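Local coordinates for protein halogenase (Chondromyces crocatus, PDB 3E1T) that binds FAD and, as the halogenase CndH, probably introduces the chlorine during biosynthesis of chondrochloren in a myxobacterium, at residues I75-G79 with T91-T95; A161-V165 with I330-L334; Y195-R201 with S226-V232. One frame throughout, in Å; residues are numbered along the deposited sequence.

Contact 1: I75-G79 with T91-T95; sequences IKRGG and TFGFT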
ATOM      1  N   ILE A  75       2.498  12.975  14.495  1.00 43.25           N
ATOM      2  CA  ILE A  75       3.387  11.862  14.830  1.00 43.06           C
ATOM      3  C   ILE A  75       2.566  10.648  15.228  1.00 42.69           C
ATOM      4  O   ILE A  75       1.798  10.696  16.190  1.00 42.66           O
ATOM      5  CB  ILE A  75       4.371  12.227  15.983  1.00 43.56           C
ATOM      6  CG1 ILE A  75       5.336  13.334  15.542  1.00 44.40           C
ATOM      7  CG2 ILE A  75       5.148  10.994  16.486  1.00 42.69           C
ATOM      8  CD1 ILE A  75       4.768  14.745  15.709  1.00 46.68           C
ATOM      9  N   LYS A  76       2.744   9.560  14.482  1.00 41.81           N
ATOM     10  CA  LYS A  76       1.972   8.337  14.681  1.00 40.68           C
ATOM     11  C   LYS A  76       2.779   7.311  15.479  1.00 40.42           C
ATOM     12  O   LYS A  76       3.784   6.780  14.999  1.00 40.48           O
ATOM     13  CB  LYS A  76       1.549   7.780  13.317  1.00 40.48           C
ATOM     14  CG  LYS A  76       0.841   6.440  13.341  1.00 38.64           C
ATOM     15  CD  LYS A  76       0.860   5.834  11.939  1.00 36.24           C
ATOM     16  CE  LYS A  76       0.069   4.552  11.904  1.00 35.00           C
ATOM     17  NZ  LYS A  76       0.026   3.985  10.528  1.00 33.18           N
ATOM     18  N   ARG A  77       2.326   7.030  16.698  1.00 40.12           N
ATOM     19  CA  ARG A  77       3.025   6.110  17.599  1.00 39.93           C
ATOM     20  C   ARG A  77       2.513   4.682  17.489  1.00 38.92           C
ATOM     21  O   ARG A  77       3.134   3.740  17.990  1.00 38.81           O
ATOM     22  CB  ARG A  77       2.891   6.588  19.048  1.00 40.44           C
ATOM     23  CG  ARG A  77       3.492   7.956  19.324  1.00 43.21           C
ATOM     24  CD  ARG A  77       4.977   7.878  19.651  1.00 46.67           C
ATOM     25  NE  ARG A  77       5.504   9.202  19.987  1.00 50.16           N
ATOM     26  CZ  ARG A  77       6.798   9.486  20.129  1.00 51.59           C
ATOM     27  NH1 ARG A  77       7.718   8.537  19.968  1.00 51.41           N
ATOM     28  NH2 ARG A  77       7.171  10.727  20.429  1.00 52.09           N
ATOM     29  N   GLY A  78       1.371   4.529  16.837  1.00 38.35           N
ATOM     30  CA  GLY A  78       0.717   3.232  16.697  1.00 37.28           C
ATOM     31  C   GLY A  78      -0.709   3.485  16.280  1.00 37.24           C
ATOM     32  O   GLY A  78      -1.006   4.486  15.615  1.00 36.83           O
ATOM     33  N   GLY A  79      -1.608   2.598  16.686  1.00 37.24           N
ATOM     34  CA  GLY A  79      -3.009   2.760  16.334  1.00 37.49           C
ATOM     35  C   GLY A  79      -3.993   2.208  17.343  1.00 37.50           C
ATOM     36  O   GLY A  79      -3.648   1.400  18.213  1.00 37.62           O
ATOM     37  N   THR A  91      -5.284  -0.772  21.671  1.00 44.22           N
ATOM     38  CA  THR A  91      -4.215   0.001  21.042  1.00 44.03           C
ATOM     39  C   THR A  91      -2.961  -0.850  20.832  1.00 43.63           C
ATOM     40  O   THR A  91      -2.733  -1.830  21.538  1.00 43.56           O
ATOM     41  CB  THR A  91      -3.870   1.265  21.886  1.00 44.23           C
ATOM     42  OG1 THR A  91      -5.036   2.083  22.038  1.00 45.01           O
ATOM     43  CG2 THR A  91      -2.777   2.107  21.233  1.00 44.14           C
ATOM     44  N   PHE A  92      -2.159  -0.478  19.842  1.00 43.43           N
ATOM     45  CA  PHE A  92      -0.831  -1.058  19.673  1.00 43.30           C
ATOM     46  C   PHE A  92       0.155   0.088  19.529  1.00 43.40           C
ATOM     47  O   PHE A  92      -0.221   1.193  19.130  1.00 42.60           O
ATOM     48  CB  PHE A  92      -0.780  -1.999  18.452  1.00 43.51           C
ATOM     49  CG  PHE A  92      -0.846  -1.283  17.122  1.00 43.39           C
ATOM     50  CD1 PHE A  92       0.311  -0.842  16.497  1.00 43.82           C
ATOM     51  CD2 PHE A  92      -2.069  -1.038  16.507  1.00 43.46           C
ATOM     52  CE1 PHE A  92       0.250  -0.171  15.275  1.00 42.64           C
ATOM     53  CE2 PHE A  92      -2.136  -0.367  15.280  1.00 43.83           C
ATOM     54  CZ  PHE A  92      -0.971   0.064  14.669  1.00 43.65           C
ATOM     55  N   GLY A  93       1.410  -0.174  19.863  1.00 43.82           N
ATOM     56  CA  GLY A  93       2.480   0.797  19.676  1.00 45.45           C
ATOM     57  C   GLY A  93       3.597   0.141  18.893  1.00 46.46           C
ATOM     58  O   GLY A  93       3.799  -1.068  18.995  1.00 46.95           O
ATOM     59  N   PHE A  94       4.318   0.923  18.100  1.00 47.49           N
ATOM     60  CA  PHE A  94       5.407   0.371  17.303  1.00 48.59           C
ATOM     61  C   PHE A  94       6.559  -0.104  18.194  1.00 50.30           C
ATOM     62  O   PHE A  94       7.200  -1.115  17.900  1.00 50.41           O
ATOM     63  CB  PHE A  94       5.884   1.369  16.243  1.00 47.67           C
ATOM     64  CG  PHE A  94       4.861   1.656  15.169  1.00 46.20           C
ATOM     65  CD1 PHE A  94       4.324   0.623  14.399  1.00 45.10           C
ATOM     66  CD2 PHE A  94       4.450   2.959  14.914  1.00 44.69           C
ATOM     67  CE1 PHE A  94       3.384   0.887  13.400  1.00 44.05           C
ATOM     68  CE2 PHE A  94       3.516   3.233  13.919  1.00 44.13           C
ATOM     69  CZ  PHE A  94       2.980   2.191  13.162  1.00 44.42           C
ATOM     70  N   THR A  95       6.797   0.611  19.293  1.00 52.24           N
ATOM     71  CA  THR A  95       7.850   0.248  20.248  1.00 54.24           C
ATOM     72  C   THR A  95       7.419   0.505  21.685  1.00 55.62           C
ATOM     73  O   THR A  95       6.606   1.398  21.955  1.00 55.57           O
ATOM     74  CB  THR A  95       9.122   1.070  20.027  1.00 54.16           C
ATOM     75  OG1 THR A  95       8.775   2.456  19.983  1.00 54.34           O
ATOM     76  CG2 THR A  95       9.834   0.662  18.732  1.00 54.73           C
TER
HETATM   77  O   HOH W   1       5.846   3.565  19.559  1.00 52.75           O

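Contact 2: A161-V165 with I330-L334; sequences ARFIV and INTCL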
ATOM      1  N   ALA A 161      16.237   3.583 -22.729  1.00 42.06           N
ATOM      2  CA  ALA A 161      17.035   3.263 -21.550  1.00 40.57           C
ATOM      3  C   ALA A 161      17.264   1.772 -21.459  1.00 39.94           C
ATOM      4  O   ALA A 161      16.565   0.995 -22.107  1.00 40.23           O
ATOM      5  CB  ALA A 161      16.348   3.769 -20.280  1.00 40.75           C
ATOM      6  N   ARG A 162      18.240   1.368 -20.654  1.00 38.59           N
ATOM      7  CA  ARG A 162      18.475  -0.051 -20.403  1.00 37.88           C
ATOM      8  C   ARG A 162      17.350  -0.689 -19.546  1.00 36.82           C
ATOM      9  O   ARG A 162      17.050  -1.881 -19.691  1.00 37.35           O
ATOM     10  CB  ARG A 162      19.852  -0.259 -19.757  1.00 37.88           C
ATOM     11  CG  ARG A 162      20.282  -1.727 -19.675  1.00 38.57           C
ATOM     12  CD  ARG A 162      21.602  -1.908 -18.947  1.00 38.65           C
ATOM     13  NE  ARG A 162      21.762  -3.277 -18.451  1.00 39.82           N
ATOM     14  CZ  ARG A 162      22.844  -3.744 -17.827  1.00 41.53           C
ATOM     15  NH1 ARG A 162      23.903  -2.967 -17.623  1.00 42.13           N
ATOM     16  NH2 ARG A 162      22.875  -5.004 -17.408  1.00 42.28           N
ATOM     17  N   PHE A 163      16.740   0.110 -18.671  1.00 35.30           N
ATOM     18  CA  PHE A 163      15.689  -0.359 -17.764  1.00 33.79           C
ATOM     19  C   PHE A 163      14.504   0.580 -17.768  1.00 32.93           C
ATOM     20  O   PHE A 163      14.677   1.791 -17.703  1.00 32.89           O
ATOM     21  CB  PHE A 163      16.206  -0.461 -16.337  1.00 33.13           C
ATOM     22  CG  PHE A 163      17.356  -1.390 -16.170  1.00 32.78           C
ATOM     23  CD1 PHE A 163      17.164  -2.758 -16.164  1.00 31.81           C
ATOM     24  CD2 PHE A 163      18.638  -0.890 -15.991  1.00 31.81           C
ATOM     25  CE1 PHE A 163      18.244  -3.623 -15.995  1.00 33.21           C
ATOM     26  CE2 PHE A 163      19.716  -1.744 -15.815  1.00 33.50           C
ATOM     27  CZ  PHE A 163      19.519  -3.113 -15.817  1.00 32.49           C
ATOM     28  N   ILE A 164      13.304   0.010 -17.845  1.00 32.25           N
ATOM     29  CA  ILE A 164      12.054   0.768 -17.762  1.00 31.58           C
ATOM     30  C   ILE A 164      11.277   0.219 -16.563  1.00 31.10           C
ATOM     31  O   ILE A 164      11.114  -0.993 -16.451  1.00 30.60           O
ATOM     32  CB  ILE A 164      11.170   0.600 -19.034  1.00 31.98           C
ATOM     33  CG1 ILE A 164      11.994   0.734 -20.328  1.00 33.35           C
ATOM     34  CG2 ILE A 164       9.975   1.584 -19.013  1.00 31.93           C
ATOM     35  CD1 ILE A 164      12.567   2.113 -20.583  1.00 34.73           C
ATOM     36  N   VAL A 165      10.833   1.098 -15.664  1.00 30.19           N
ATOM     37  CA  VAL A 165      10.054   0.665 -14.496  1.00 29.08           C
ATOM     38  C   VAL A 165       8.694   1.362 -14.395  1.00 28.68           C
ATOM     39  O   VAL A 165       8.621   2.584 -14.418  1.00 28.49           O
ATOM     40  CB  VAL A 165      10.828   0.847 -13.174  1.00 29.41           C
ATOM     41  CG1 VAL A 165       9.939   0.457 -11.979  1.00 28.18           C
ATOM     42  CG2 VAL A 165      12.125  -0.001 -13.181  1.00 27.56           C
ATOM     43  N   ILE A 330      18.994  -2.678 -10.276  1.00 37.45           N
ATOM     44  CA  ILE A 330      19.478  -1.753 -11.296  1.00 38.43           C
ATOM     45  C   ILE A 330      20.904  -1.235 -11.016  1.00 39.34           C
ATOM     46  O   ILE A 330      21.731  -1.212 -11.925  1.00 39.52           O
ATOM     47  CB  ILE A 330      18.508  -0.573 -11.499  1.00 38.03           C
ATOM     48  CG1 ILE A 330      17.190  -1.072 -12.099  1.00 37.88           C
ATOM     49  CG2 ILE A 330      19.131   0.498 -12.405  1.00 38.79           C
ATOM     50  CD1 ILE A 330      16.099  -0.030 -12.147  1.00 38.29           C
ATOM     51  N   ASN A 331      21.179  -0.837  -9.772  1.00 39.92           N
ATOM     52  CA  ASN A 331      22.514  -0.357  -9.373  1.00 41.16           C
ATOM     53  C   ASN A 331      23.579  -1.448  -9.437  1.00 42.06           C
ATOM     54  O   ASN A 331      24.752  -1.157  -9.683  1.00 42.40           O
ATOM     55  CB  ASN A 331      22.493   0.265  -7.970  1.00 40.41           C
ATOM     56  CG  ASN A 331      21.806   1.616  -7.935  1.00 41.02           C
ATOM     57  OD1 ASN A 331      21.673   2.296  -8.964  1.00 40.26           O
ATOM     58  ND2 ASN A 331      21.373   2.026  -6.739  1.00 39.45           N
ATOM     59  N   THR A 332      23.170  -2.699  -9.234  1.00 43.00           N
ATOM     60  CA  THR A 332      24.088  -3.838  -9.273  1.00 44.15           C
ATOM     61  C   THR A 332      24.378  -4.313 -10.704  1.00 45.25           C
ATOM     62  O   THR A 332      25.480  -4.767 -11.004  1.00 45.43           O
ATOM     63  CB  THR A 332      23.568  -5.011  -8.414  1.00 44.07           C
ATOM     64  OG1 THR A 332      23.333  -4.555  -7.075  1.00 44.43           O
ATOM     65  CG2 THR A 332      24.572  -6.145  -8.368  1.00 43.88           C
ATOM     66  N   CYS A 333      23.385  -4.202 -11.580  1.00 46.53           N
ATOM     67  CA  CYS A 333      23.533  -4.585 -12.984  1.00 47.46           C
ATOM     68  C   CYS A 333      24.255  -3.510 -13.804  1.00 48.03           C
ATOM     69  O   CYS A 333      25.034  -3.828 -14.702  1.00 48.10           O
ATOM     70  CB  CYS A 333      22.169  -4.905 -13.597  1.00 47.16           C
ATOM     71  SG  CYS A 333      21.443  -6.432 -12.952  1.00 48.17           S
ATOM     72  N   LEU A 334      23.996  -2.245 -13.489  1.00 49.05           N
ATOM     73  CA  LEU A 334      24.674  -1.133 -14.149  1.00 49.87           C
ATOM     74  C   LEU A 334      26.145  -1.030 -13.742  1.00 50.87           C
ATOM     75  O   LEU A 334      26.902  -0.243 -14.319  1.00 51.18           O
ATOM     76  CB  LEU A 334      23.958   0.184 -13.872  1.00 49.58           C
ATOM     77  CG  LEU A 334      22.596   0.405 -14.526  1.00 49.26           C
ATOM     78  CD1 LEU A 334      22.037   1.731 -14.063  1.00 48.63           C
ATOM     79  CD2 LEU A 334      22.676   0.352 -16.047  1.00 48.37           C
TER

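Contact 3: Y195-R201 with S226-V232; sequences YFENGKR and SDTLTSV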
ATOM      1  N   TYR A 195     -13.029  14.228   3.685  1.00 36.89           N
ATOM      2  CA  TYR A 195     -12.225  14.943   4.669  1.00 37.61           C
ATOM      3  C   TYR A 195     -13.073  15.845   5.538  1.00 38.09           C
ATOM      4  O   TYR A 195     -14.006  16.497   5.062  1.00 37.59           O
ATOM      5  CB  TYR A 195     -11.116  15.737   3.988  1.00 37.53           C
ATOM      6  CG  TYR A 195     -10.133  14.841   3.275  1.00 38.14           C
ATOM      7  CD1 TYR A 195      -8.982  14.410   3.911  1.00 37.98           C
ATOM      8  CD2 TYR A 195     -10.376  14.401   1.970  1.00 38.12           C
ATOM      9  CE1 TYR A 195      -8.079  13.576   3.263  1.00 38.49           C
ATOM     10  CE2 TYR A 195      -9.480  13.556   1.320  1.00 37.22           C
ATOM     11  CZ  TYR A 195      -8.342  13.153   1.971  1.00 37.51           C
ATOM     12  OH  TYR A 195      -7.450  12.336   1.338  1.00 37.57           O
ATOM     13  N   PHE A 196     -12.745  15.865   6.822  1.00 39.29           N
ATOM     14  CA  PHE A 196     -13.554  16.579   7.801  1.00 40.21           C
ATOM     15  C   PHE A 196     -12.685  17.565   8.582  1.00 41.06           C
ATOM     16  O   PHE A 196     -11.513  17.297   8.855  1.00 40.99           O
ATOM     17  CB  PHE A 196     -14.256  15.577   8.727  1.00 40.21           C
ATOM     18  CG  PHE A 196     -15.298  14.730   8.031  1.00 40.63           C
ATOM     19  CD1 PHE A 196     -16.648  15.048   8.134  1.00 40.33           C
ATOM     20  CD2 PHE A 196     -14.926  13.619   7.261  1.00 40.52           C
ATOM     21  CE1 PHE A 196     -17.619  14.276   7.488  1.00 41.32           C
ATOM     22  CE2 PHE A 196     -15.883  12.844   6.609  1.00 40.15           C
ATOM     23  CZ  PHE A 196     -17.233  13.171   6.722  1.00 40.71           C
ATOM     24  N   GLU A 197     -13.264  18.716   8.912  1.00 42.24           N
ATOM     25  CA  GLU A 197     -12.580  19.732   9.708  1.00 43.57           C
ATOM     26  C   GLU A 197     -13.159  19.784  11.114  1.00 43.60           C
ATOM     27  O   GLU A 197     -14.375  19.724  11.278  1.00 43.42           O
ATOM     28  CB  GLU A 197     -12.709  21.113   9.057  1.00 43.97           C
ATOM     29  CG  GLU A 197     -11.722  21.363   7.929  1.00 46.44           C
ATOM     30  CD  GLU A 197     -12.088  22.575   7.085  1.00 49.56           C
ATOM     31  OE1 GLU A 197     -13.298  22.818   6.871  1.00 50.89           O
ATOM     32  OE2 GLU A 197     -11.164  23.285   6.634  1.00 51.40           O
ATOM     33  N   ASN A 198     -12.271  19.882  12.105  1.00 43.94           N
ATOM     34  CA  ASN A 198     -12.624  20.127  13.519  1.00 44.54           C
ATOM     35  C   ASN A 198     -13.181  18.914  14.263  1.00 44.46           C
ATOM     36  O   ASN A 198     -13.946  19.054  15.230  1.00 44.66           O
ATOM     37  CB  ASN A 198     -13.546  21.352  13.668  1.00 44.70           C
ATOM     38  CG  ASN A 198     -12.935  22.613  13.085  1.00 45.71           C
ATOM     39  OD1 ASN A 198     -13.558  23.296  12.262  1.00 48.44           O
ATOM     40  ND2 ASN A 198     -11.710  22.926  13.498  1.00 45.40           N
ATOM     41  N   GLY A 199     -12.783  17.725  13.817  1.00 44.13           N
ATOM     42  CA  GLY A 199     -13.185  16.488  14.475  1.00 43.25           C
ATOM     43  C   GLY A 199     -12.341  16.192  15.695  1.00 42.81           C
ATOM     44  O   GLY A 199     -11.234  16.723  15.854  1.00 42.11           O
ATOM     45  N   LYS A 200     -12.857  15.316  16.549  1.00 42.48           N
ATOM     46  CA  LYS A 200     -12.185  14.984  17.793  1.00 43.01           C
ATOM     47  C   LYS A 200     -10.943  14.143  17.549  1.00 43.06           C
ATOM     48  O   LYS A 200     -10.689  13.685  16.427  1.00 42.41           O
ATOM     49  CB  LYS A 200     -13.134  14.252  18.746  1.00 43.29           C
ATOM     50  CG  LYS A 200     -14.433  15.003  19.036  1.00 44.73           C
ATOM     51  CD  LYS A 200     -14.975  14.668  20.414  1.00 45.56           C
ATOM     52  CE  LYS A 200     -15.431  13.221  20.501  1.00 47.24           C
ATOM     53  NZ  LYS A 200     -15.668  12.804  21.911  1.00 48.60           N
ATOM     54  N   ARG A 201     -10.177  13.943  18.615  1.00 43.29           N
ATOM     55  CA  ARG A 201      -8.946  13.175  18.563  1.00 43.76           C
ATOM     56  C   ARG A 201      -8.922  12.088  19.636  1.00 44.18           C
ATOM     57  O   ARG A 201      -9.675  12.143  20.619  1.00 44.07           O
ATOM     58  CB  ARG A 201      -7.746  14.110  18.717  1.00 43.69           C
ATOM     59  CG  ARG A 201      -7.639  15.184  17.626  1.00 44.46           C
ATOM     60  CD  ARG A 201      -6.744  14.698  16.509  1.00 44.89           C
ATOM     61  NE  ARG A 201      -6.757  15.544  15.313  1.00 45.15           N
ATOM     62  CZ  ARG A 201      -7.650  15.450  14.331  1.00 43.72           C
ATOM     63  NH1 ARG A 201      -8.638  14.572  14.403  1.00 42.90           N
ATOM     64  NH2 ARG A 201      -7.550  16.231  13.270  1.00 44.64           N
ATOM     65  N   SER A 226      -3.921  17.130  10.425  1.00 39.46           N
ATOM     66  CA  SER A 226      -3.469  18.272  11.210  1.00 40.12           C
ATOM     67  C   SER A 226      -4.357  18.389  12.447  1.00 40.99           C
ATOM     68  O   SER A 226      -5.138  17.470  12.763  1.00 40.76           O
ATOM     69  CB  SER A 226      -3.507  19.558  10.380  1.00 39.91           C
ATOM     70  OG  SER A 226      -4.835  19.992  10.152  1.00 39.08           O
ATOM     71  N   ASP A 227      -4.240  19.510  13.152  1.00 41.69           N
ATOM     72  CA  ASP A 227      -5.107  19.773  14.296  1.00 42.44           C
ATOM     73  C   ASP A 227      -6.554  19.876  13.846  1.00 41.90           C
ATOM     74  O   ASP A 227      -7.461  19.455  14.566  1.00 42.28           O
ATOM     75  CB  ASP A 227      -4.665  21.043  15.040  1.00 43.15           C
ATOM     76  CG  ASP A 227      -3.531  20.780  16.021  1.00 45.70           C
ATOM     77  OD1 ASP A 227      -2.464  21.419  15.894  1.00 49.78           O
ATOM     78  OD2 ASP A 227      -3.703  19.931  16.929  1.00 49.62           O
ATOM     79  N   THR A 228      -6.759  20.416  12.644  1.00 41.02           N
ATOM     80  CA  THR A 228      -8.105  20.604  12.094  1.00 40.82           C
ATOM     81  C   THR A 228      -8.564  19.530  11.097  1.00 39.64           C
ATOM     82  O   THR A 228      -9.751  19.270  10.987  1.00 39.70           O
ATOM     83  CB  THR A 228      -8.235  21.973  11.400  1.00 40.88           C
ATOM     84  OG1 THR A 228      -6.983  22.302  10.776  1.00 42.56           O
ATOM     85  CG2 THR A 228      -8.584  23.051  12.413  1.00 42.16           C
ATOM     86  N   LEU A 229      -7.634  18.912  10.369  1.00 38.65           N
ATOM     87  CA  LEU A 229      -8.035  18.056   9.245  1.00 37.50           C
ATOM     88  C   LEU A 229      -7.947  16.563   9.539  1.00 36.54           C
ATOM     89  O   LEU A 229      -6.941  16.081  10.078  1.00 36.23           O
ATOM     90  CB  LEU A 229      -7.268  18.427   7.966  1.00 37.54           C
ATOM     91  CG  LEU A 229      -7.757  17.862   6.621  1.00 37.40           C
ATOM     92  CD1 LEU A 229      -9.218  18.239   6.298  1.00 37.17           C
ATOM     93  CD2 LEU A 229      -6.825  18.317   5.512  1.00 37.59           C
ATOM     94  N   THR A 230      -9.027  15.850   9.199  1.00 35.93           N
ATOM     95  CA  THR A 230      -9.095  14.391   9.320  1.00 35.34           C
ATOM     96  C   THR A 230      -9.572  13.701   8.033  1.00 34.73           C
ATOM     97  O   THR A 230     -10.600  14.076   7.445  1.00 34.36           O
ATOM     98  CB  THR A 230      -9.986  13.930  10.502  1.00 35.58           C
ATOM     99  OG1 THR A 230      -9.672  14.690  11.676  1.00 35.05           O
ATOM    100  CG2 THR A 230      -9.751  12.441  10.803  1.00 34.86           C
ATOM    101  N   SER A 231      -8.806  12.694   7.612  1.00 33.85           N
ATOM    102  CA  SER A 231      -9.195  11.785   6.524  1.00 33.17           C
ATOM    103  C   SER A 231     -10.092  10.700   7.089  1.00 32.38           C
ATOM    104  O   SER A 231      -9.753  10.082   8.089  1.00 33.00           O
ATOM    105  CB  SER A 231      -7.950  11.144   5.908  1.00 33.36           C
ATOM    106  OG  SER A 231      -8.299  10.079   5.041  1.00 33.79           O
ATOM    107  N   VAL A 232     -11.237  10.470   6.463  1.00 31.75           N
ATOM    108  CA  VAL A 232     -12.211   9.520   6.988  1.00 31.21           C
ATOM    109  C   VAL A 232     -12.794   8.684   5.857  1.00 30.81           C
ATOM    110  O   VAL A 232     -13.368   9.220   4.895  1.00 30.48           O
ATOM    111  CB  VAL A 232     -13.367  10.207   7.776  1.00 31.05           C
ATOM    112  CG1 VAL A 232     -14.317   9.152   8.363  1.00 31.27           C
ATOM    113  CG2 VAL A 232     -12.817  11.097   8.914  1.00 32.44           C
TER
HETATM  114  O   HOH W   2     -10.961  16.996  11.628  1.00 32.60           O
HETATM  115  O   HOH W   3      -8.664  22.626   8.198  1.00 50.31           O
HETATM  116  O   HOH W   4      -9.802  18.219  13.947  1.00 46.97           O
HETATM  117  O   HOH W   5      -4.262  16.534  16.471  1.00 42.93           O

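Contact 1: I75-G79 with T91-T95
The ring of Phe92 lies over the Gly78-Gly79 peptide of the neighbouring strand, with Gly79 N only 3.3 Å from Phe92 CZ. Its CG sits between the backbone N and the carbonyl carbon (chi1 71°), a rotation that swings the ring back across the partner strand. Gly79 lets the ring lie there, since a beta carbon on it would run into Phe92 CE2, and Gly78 lets the two backbones come close at the Gly78-Gly93 pair. Beneath the ring runs the antiparallel pairing of the hairpin formed by strands 75-82 and 90-93. Phe92 N donates to Gly79 O at 2.9 Å, and the return bond from Gly79 N to Phe92 O is 3.1 Å long. Thr91 brings its methyl CG2 to 3.2 Å from Gly79 O.

Beyond the Gly78-Gly93 pair, Phe94 N donates to Arg77 O, and a water joins that oxygen to Thr95 N. Phe94 CE1 lies at the edge of the Phe92 ring, in its plane. The Phe94 ring receives Gly78 CA over one face, a CH-pi contact of 4.3 Å to the centroid, while Lys76 O lies at its edge, 3.7 Å from CE2. The extended Lys76 chain passes this ring obliquely, CE being 4.0 Å from Phe94 CZ, and carries NZ on to Ser49 OG and Leu50 O. With an alanine at Phe92, the Gly78-Gly79 peptide would probably lose its aromatic cover on that side and a gap would open beside Phe94. Backbone bonds thus set the hairpin register, and two aromatic rings shield its side-chain-free glycine peptides, while the aliphatic part of Lys76 extends this packing toward the region of the bound FAD, about 6 Å from its side chain.

Contact 2: A161-V165 with I330-L334
Arg162 NH1 donates to the backbone oxygen of Cys333 at 3.2 Å, a weak bond because the N-H is bent to 129° at its hydrogen. The extended Arg162 chain, with CG anti to the backbone N (chi1 -170°), stretches over the last turn of helix 315-333 to make it. Its second terminal nitrogen, NH2, forms a salt bridge with Glu340 at the start of helix 340-368. The positive guanidinium probably offsets some of the partial negative charge of the carbonyls in this last turn. On the way, Arg162 CD rests 3.8 Å from Leu334 CD2, the two side chains running past each other in opposite directions.

Phe163 fills the middle. One face of its ring is covered by CG of the preceding Arg162, and the opposite face by Ile330 CG1, a CH-pi contact of 4.3 Å to the centroid. Strand 163-166 belongs to the five-stranded parallel sheet of the Rossmann-type FAD-binding fold, lying between strands 10-13 and 298-300, and helix 315-333 packs against it here through its final turn. The usual strand alternation sends Phe163 and Val165 toward this helix and Ile164 to the other side, onto Ile11.

At the ring edge, Leu334 CD2 lies in plane, 3.6 Å from Phe163 CE2. Cys333 CB comes within 3.9 Å of Phe163 CZ. Ile330 is shared between two strand residues: CG2 touches Phe163 CD2 at 3.9 Å, and CD1, at the end of the extended branch, crosses obliquely to Val165 CG2 at 4.1 Å. Leu22 of helix 17-27 touches both Ile330 and Val165, so the apolar layer continues toward the helix into which the glycine-rich GxGxxG pattern runs, probably the dinucleotide-binding motif.

Contact 3: Y195-R201 with S226-V232
Arg201 grips Thr230 OG1 end-on with two nitrogens, NH1 at 2.9 Å and NH2 at 3.1 Å, and the hydroxyl lies close to the guanidinium plane. NH2 also donates to Ser226 O at 2.8 Å. A bend at chi2 (-94°) turns the arginine back to reach these acceptors from the loop that follows strand 189-197.

The tight part is the antiparallel pairing of strands 189-197 and 229-237, where Phe196 and Thr230 exchange two backbone hydrogen bonds. On one face the Phe196 and Val232 side chains cross at about a right angle, Phe196 CD2 standing 3.7 Å from Val232 CG2, and Leu266 of helix 260-266 touches both. On the other, Tyr195 CB touches Leu229 CD1 and Tyr195 CE1 lies 3.6 Å from Ser231 CB. Tyr195 OH and Ser231 OG both hydrogen-bond to Glu48; the Ser231 side chain is about 7 Å from the bound FAD.

Toward the strand ends the contact loosens and water enters. Asn198 N still donates to Thr228 O at 2.8 Å, but their side chains merely lie alongside each other, and a water spans Glu197 OE2 and Thr228 OG1. A second water sits within bonding distance of Gly199 N, Phe196 O and Thr228 O. Ser226 OG meanwhile accepts from Thr228 N and Leu229 N, an ST turn and motif that shapes the start of the second strand. Apolar packing and regular pairing therefore hold the strands, whereas Arg201 and bound waters serve carbonyls near the strand ends and the Thr230 hydroxyl.

Contacts 1 and 3 belong to the same branched mixed sheet, with centres about 19 Å apart, and both are antiparallel pairings that are only partly buried. Contact 2 is the buried one: it joins a strand of the separate parallel sheet to a helix, about 42 Å from contact 3 between centres and across the middle of the chain. Its chemistry is accordingly almost all apolar side-chain packing, with a single weak hydrogen bond from an exposed arginine. The strand pairs add backbone hydrogen bonds to their side-chain packing, supplemented by aromatic cover of glycines at 75-79 with 91-95, and by an arginine and several waters at 195-201 with 226-232.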